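Local coordinates for protein VAL-1 (Chlorella virus, PDB 3GNE) that cleaves alginate as a polysaccharide lyase of family 14, with a mode of action that depends on pH, at residues T172-F177 and D209-R214. Residues are numbered along the deposited sequence; the frame is centred on the assembly and turned at random.
Sequences TKMNTF and DLLISR
Met174 and Leu211 mark the closest approach of the two backbones, their CA atoms 6.8 Å apart. Each segment is part strand and part loop: 172-177 runs off the end of strand 166-173, while 209-214 leads into strand 212-221. These strands belong to different sheets, and the segments meet through side chains where one strand leaves its sheet and the other enters. Met174 does most of the bridging, in this one of the two conformers modelled for it. The bend at chi2 (-69°) brings SD to 4.0 Å from Leu211 CA, and chi3 (-41°) turns the methyl CE to 3.7 Å from Leu210 O. Farther back along the same side chain, CG touches Ile212 CG1 at 4.1 Å and Leu211 CD2 at 4.2 Å. Met174 lies roughly perpendicular to the leucine but runs antiparallel alongside the isoleucine. Ile212, its chain extended at chi2 (165°), brings CD1 against Thr172, 3.6 Å from Thr172 O and 4.1 Å from Thr172 CB. The threonine hydroxyl turns to Asn115 instead. Thr172, Met174 and Ile212 are buried; Ile212 also packs on Thr96 and Ile98, with Thr172 on Thr96 and Met174 on Ile98. Methyls lie against two carbonyl oxygens, of which Leu210 O is hydrogen-bonded with Ser205 OG. The junction thus probably relies on van der Waals fit to join the two sheets of this concanavalin-like sandwich.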
ATOM      1  N   THR A 172       2.032   0.939  10.128  1.00 10.50           N
ATOM      2  CA  THR A 172       3.483   0.779  10.108  1.00  9.94           C
ATOM      3  C   THR A 172       4.063   1.402  11.356  1.00  9.81           C
ATOM      4  O   THR A 172       3.760   2.579  11.592  1.00 10.18           O
ATOM      5  CB  THR A 172       4.108   1.480   8.876  1.00 10.72           C
ATOM      6  OG1 THR A 172       3.465   1.010   7.696  1.00 11.09           O
ATOM      7  CG2 THR A 172       5.552   1.081   8.752  1.00 11.73           C
ATOM      8  N   LYS A 173       4.860   0.685  12.138  1.00 10.34           N
ATOM      9  CA  LYS A 173       5.462   1.278  13.339  1.00 11.43           C
ATOM     10  C   LYS A 173       6.958   1.005  13.295  1.00 10.74           C
ATOM     11  O   LYS A 173       7.398  -0.149  13.220  1.00 11.83           O
ATOM     12  CB  LYS A 173       4.858   0.640  14.602  1.00 12.11           C
ATOM     13  CG  LYS A 173       5.536   1.174  15.881  1.00 16.10           C
ATOM     14  CD  LYS A 173       4.835   0.621  17.117  1.00 23.18           C
ATOM     15  CE  LYS A 173       5.372   1.436  18.304  1.00 33.15           C
ATOM     16  NZ  LYS A 173       6.744   1.048  18.694  1.00 57.46           N
ATOM     17  N   MET A 174       7.724   2.095  13.305  1.00 11.41           N
ATOM     18  CA  MET A 174       9.173   1.938  13.243  0.50 11.66           C
ATOM     19  C   MET A 174       9.700   1.142  14.440  1.00 11.38           C
ATOM     20  O   MET A 174       9.176   1.223  15.538  1.00 13.56           O
ATOM     21  CB  MET A 174       9.882   3.308  13.215  0.50 10.90           C
ATOM     22  CG  MET A 174       9.728   4.050  11.893  0.50 11.55           C
ATOM     23  SD  MET A 174      10.602   3.285  10.512  0.50 12.22           S
ATOM     24  CE  MET A 174      12.144   2.791  11.273  0.50 16.64           C
ATOM     25  N   ASN A 175      10.786   0.412  14.129  1.00 11.78           N
ATOM     26  CA  ASN A 175      11.549  -0.089  15.271  1.00 14.37           C
ATOM     27  C   ASN A 175      12.160   1.069  16.048  1.00 14.69           C
ATOM     28  O   ASN A 175      12.294   2.213  15.548  1.00 14.19           O
ATOM     29  CB  ASN A 175      12.700  -0.955  14.776  1.00 13.64           C
ATOM     30  CG  ASN A 175      13.576  -0.237  13.741  1.00 16.48           C
ATOM     31  OD1 ASN A 175      13.202  -0.137  12.559  1.00 14.33           O
ATOM     32  ND2 ASN A 175      14.738   0.311  14.181  1.00 16.98           N
ATOM     33  N   THR A 176      12.568   0.754  17.276  1.00 22.14           N
ATOM     34  CA  THR A 176      13.337   1.724  18.091  1.00 29.57           C
ATOM     35  C   THR A 176      14.821   1.491  17.867  1.00 34.44           C
ATOM     36  O   THR A 176      15.181   0.535  17.191  1.00 28.29           O
ATOM     37  CB  THR A 176      13.026   1.656  19.567  1.00 27.70           C
ATOM     38  OG1 THR A 176      13.361   0.340  20.043  1.00 23.41           O
ATOM     39  CG2 THR A 176      11.530   1.814  19.799  1.00 27.10           C
ATOM     40  N   PHE A 177      15.658   2.349  18.413  1.00 45.58           N
ATOM     41  CA  PHE A 177      17.085   2.185  18.336  1.00 53.00           C
ATOM     42  C   PHE A 177      17.607   2.284  19.763  1.00 67.60           C
ATOM     43  O   PHE A 177      17.116   3.023  20.627  1.00 73.03           O
ATOM     44  CB  PHE A 177      17.799   3.263  17.501  1.00 36.44           C
ATOM     45  CG  PHE A 177      17.243   3.194  16.075  1.00 34.23           C
ATOM     46  CD1 PHE A 177      17.954   2.519  15.100  1.00 32.70           C
ATOM     47  CD2 PHE A 177      16.026   3.776  15.781  1.00 33.04           C
ATOM     48  CE1 PHE A 177      17.440   2.436  13.813  1.00 30.41           C
ATOM     49  CE2 PHE A 177      15.498   3.698  14.485  1.00 29.98           C
ATOM     50  CZ  PHE A 177      16.221   3.012  13.535  1.00 27.87           C
ATOM     51  N   ASP A 209      17.548   8.385  11.699  1.00 14.72           N
ATOM     52  CA  ASP A 209      17.246   9.427  10.701  1.00 18.21           C
ATOM     53  C   ASP A 209      16.381   8.888   9.548  1.00 15.02           C
ATOM     54  O   ASP A 209      15.950   9.674   8.690  1.00 16.61           O
ATOM     55  CB  ASP A 209      18.523  10.005  10.105  1.00 21.19           C
ATOM     56  CG  ASP A 209      19.334   8.979   9.358  1.00 25.90           C
ATOM     57  OD1 ASP A 209      19.804   8.034  10.004  1.00 30.42           O
ATOM     58  OD2 ASP A 209      19.492   9.089   8.124  1.00 48.99           O
ATOM     59  N   LEU A 210      16.192   7.554   9.522  1.00 10.91           N
ATOM     60  CA  LEU A 210      15.422   6.963   8.401  1.00 11.30           C
ATOM     61  C   LEU A 210      14.099   6.488   8.951  1.00 10.13           C
ATOM     62  O   LEU A 210      14.061   5.436   9.622  1.00 13.95           O
ATOM     63  CB  LEU A 210      16.238   5.810   7.854  1.00 11.52           C
ATOM     64  CG  LEU A 210      17.549   6.223   7.146  1.00 11.72           C
ATOM     65  CD1 LEU A 210      18.420   4.981   6.879  1.00 13.42           C
ATOM     66  CD2 LEU A 210      17.309   7.031   5.869  1.00 14.39           C
ATOM     67  N   LEU A 211      13.029   7.235   8.757  1.00 11.05           N
ATOM     68  CA  LEU A 211      11.750   6.968   9.403  1.00  9.99           C
ATOM     69  C   LEU A 211      10.704   6.901   8.306  1.00  9.36           C
ATOM     70  O   LEU A 211      11.034   6.938   7.093  1.00 10.03           O
ATOM     71  CB  LEU A 211      11.452   8.082  10.416  1.00 11.03           C
ATOM     72  CG  LEU A 211      12.528   8.287  11.485  1.00 13.60           C
ATOM     73  CD1 LEU A 211      12.174   9.537  12.258  1.00 17.84           C
ATOM     74  CD2 LEU A 211      12.598   7.048  12.380  1.00 16.01           C
ATOM     75  N   ILE A 212       9.437   6.799   8.714  1.00  9.24           N
ATOM     76  CA  ILE A 212       8.400   6.780   7.661  1.00  9.88           C
ATOM     77  C   ILE A 212       8.443   8.081   6.873  1.00  9.50           C
ATOM     78  O   ILE A 212       8.480   9.152   7.504  1.00 12.69           O
ATOM     79  CB  ILE A 212       7.053   6.552   8.332  1.00 10.55           C
ATOM     80  CG1 ILE A 212       7.017   5.196   9.025  1.00 11.49           C
ATOM     81  CG2 ILE A 212       5.938   6.695   7.296  1.00 12.84           C
ATOM     82  CD1 ILE A 212       5.895   4.974  10.029  1.00 12.93           C
ATOM     83  N   SER A 213       8.483   7.972   5.558  1.00  9.43           N
ATOM     84  CA  SER A 213       8.729   9.195   4.741  1.00  9.33           C
ATOM     85  C   SER A 213       7.626   9.510   3.808  1.00  9.57           C
ATOM     86  O   SER A 213       7.529  10.671   3.444  1.00 11.50           O
ATOM     87  CB  SER A 213      10.070   9.048   4.022  1.00 11.56           C
ATOM     88  OG  SER A 213      10.076   7.894   3.207  1.00 10.90           O
ATOM     89  N   ARG A 214       6.777   8.567   3.370  1.00  8.75           N
ATOM     90  CA  ARG A 214       5.657   8.957   2.519  1.00  8.89           C
ATOM     91  C   ARG A 214       4.607   7.870   2.468  1.00  8.64           C
ATOM     92  O   ARG A 214       4.887   6.703   2.773  1.00  8.83           O
ATOM     93  CB  ARG A 214       6.053   9.266   1.049  1.00  9.52           C
ATOM     94  CG  ARG A 214       6.457   8.020   0.235  1.00  9.91           C
ATOM     95  CD  ARG A 214       6.790   8.464  -1.193  1.00 10.77           C
ATOM     96  NE  ARG A 214       6.958   7.392  -2.177  1.00 11.95           N
ATOM     97  CZ  ARG A 214       8.068   6.677  -2.369  1.00 11.28           C
ATOM     98  NH1 ARG A 214       9.135   6.903  -1.559  1.00 14.71           N
ATOM     99  NH2 ARG A 214       8.077   5.758  -3.315  1.00 13.47           N
TER